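Local coordinates for acetylxylan esterase (Geobacillus stearothermophilus, PDB 5BN1), which removes acetyl side groups from the xylose units of xylan and xylo-oligosaccharides, working as a homooctameric serine esterase of the GDSL family, at residues G13-D18 and G60-T65. The protein carries 1 engineered substitution. Residues are numbered along the deposited sequence; the frame is centred on the assembly and turned at random. Where two conformers were deposited one is given.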
# COMPACT_ATOMS: atom_id res chain seq x y z
N GLY A 13 1.74 29.28 -10.30
CA GLY A 13 0.37 29.38 -10.00
C GLY A 13 -0.00 28.34 -8.94
O GLY A 13 0.78 27.92 -8.12
N ASP A 14 -1.31 27.99 -9.00
CA ASP A 14 -1.98 27.06 -8.04
C ASP A 14 -2.15 25.65 -8.64
O ASP A 14 -1.41 25.29 -9.49
CB ASP A 14 -3.25 27.74 -7.59
CG ASP A 14 -4.16 28.07 -8.69
OD1 ASP A 14 -4.17 27.38 -9.73
OD2 ASP A 14 -4.86 29.09 -8.62
N SER A 15 -3.17 24.95 -8.16
CA SER A 15 -3.36 23.59 -8.69
C SER A 15 -3.56 23.51 -10.17
O SER A 15 -3.19 22.53 -10.81
CB SER A 15 -4.57 22.87 -8.07
OG SER A 15 -5.75 23.67 -8.26
N ILE A 16 -4.12 24.51 -10.79
CA ILE A 16 -4.41 24.50 -12.25
C ILE A 16 -3.09 24.39 -12.97
O ILE A 16 -3.01 23.81 -14.05
CB ILE A 16 -5.30 25.71 -12.67
CG1 ILE A 16 -6.56 25.79 -11.83
CG2 ILE A 16 -5.61 25.59 -14.18
CD1 ILE A 16 -7.42 24.57 -11.79
N THR A 17 -2.08 25.09 -12.44
CA THR A 17 -0.74 25.09 -12.95
C THR A 17 -0.01 23.80 -12.55
O THR A 17 0.58 23.12 -13.41
CB THR A 17 0.02 26.40 -12.58
OG1 THR A 17 -0.73 27.46 -13.13
CG2 THR A 17 1.45 26.38 -13.16
N ASP A 18 -0.01 23.49 -11.26
CA ASP A 18 0.65 22.32 -10.63
C ASP A 18 0.36 21.00 -11.39
O ASP A 18 1.24 20.42 -12.05
CB ASP A 18 0.20 22.31 -9.18
CG ASP A 18 0.84 21.21 -8.33
OD1 ASP A 18 1.39 20.28 -8.90
OD2 ASP A 18 0.78 21.30 -7.09
N GLY A 60 3.99 25.44 -10.18
CA GLY A 60 2.66 25.49 -9.59
C GLY A 60 2.59 24.77 -8.26
O GLY A 60 3.30 23.69 -8.13
N ILE A 61 1.81 25.27 -7.30
CA ILE A 61 1.56 24.55 -6.10
C ILE A 61 0.09 24.63 -5.74
O ILE A 61 -0.48 25.70 -5.54
CB ILE A 61 2.43 25.08 -4.96
CG1 ILE A 61 3.86 24.84 -5.31
CG2 ILE A 61 2.11 24.42 -3.64
CD1 ILE A 61 4.84 25.16 -4.24
N SER A 62 -0.56 23.44 -5.61
CA SER A 62 -1.94 23.39 -5.24
C SER A 62 -2.24 24.17 -3.97
O SER A 62 -1.49 24.06 -3.00
CB SER A 62 -2.30 21.88 -5.02
OG SER A 62 -3.69 21.81 -4.72
N GLY A 63 -3.35 24.92 -3.99
CA GLY A 63 -3.82 25.73 -2.90
C GLY A 63 -3.34 27.16 -2.83
O GLY A 63 -3.81 27.88 -1.97
N ASN A 64 -2.33 27.45 -3.62
CA ASN A 64 -1.70 28.80 -3.43
C ASN A 64 -2.60 29.97 -3.82
O ASN A 64 -3.40 29.93 -4.74
CB ASN A 64 -0.42 28.90 -4.26
CG ASN A 64 0.80 28.35 -3.65
OD1 ASN A 64 0.83 27.63 -2.57
ND2 ASN A 64 1.84 28.80 -4.22
N THR A 65 -2.40 31.04 -3.04
CA THR A 65 -2.89 32.38 -3.34
C THR A 65 -1.63 33.18 -3.73
O THR A 65 -0.51 32.75 -3.67
CB THR A 65 -3.51 32.99 -2.14
OG1 THR A 65 -2.47 33.18 -1.13
CG2 THR A 65 -4.63 32.18 -1.53
O HOH W 1 -4.96 31.10 -6.79
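D18 lays its CB over the carbonyl of G60, 3.6 Å from G60 C, and its carboxylate reaches on along the loop to the amide of S62. With CG anti to the backbone N (chi1 -177°), OD2 accepts from S62 N at 2.9 Å through its anti lone pair, with an N-H...O angle of 148°. R23 forms a salt bridge to the same OD2, and R21 N bonds OD1, so both oxygens are engaged. Replacing D18 by an alanine is likely to leave S62 N and R23 without their shared acceptor and let the loop shift beside the nucleophile. One residue earlier in the loop, I61 N donates to G13 O at 3.0 Å (N-H...O 166°). G60 packs against the helix 15-18 so tightly that a modelled CB would fall 2.3 Å from D18 N, which explains glycine there. D14 caps that helix through OD1, which takes I16 N, while a water links its OD2 to N64 O; D14 CA also makes a CH...O contact of 3.2 Å with I61 O. In S15, the inferred nucleophile, OG is hydrogen-bonded to H194 NE2. Buried S15 N has no partner in the model and lies 4.2 Å from G63 N; G63 and N92 are inferred transition-state stabilizers, consistent with an SGNH oxyanion hole in which S15 N, G63 N and the N92 side chain would act together.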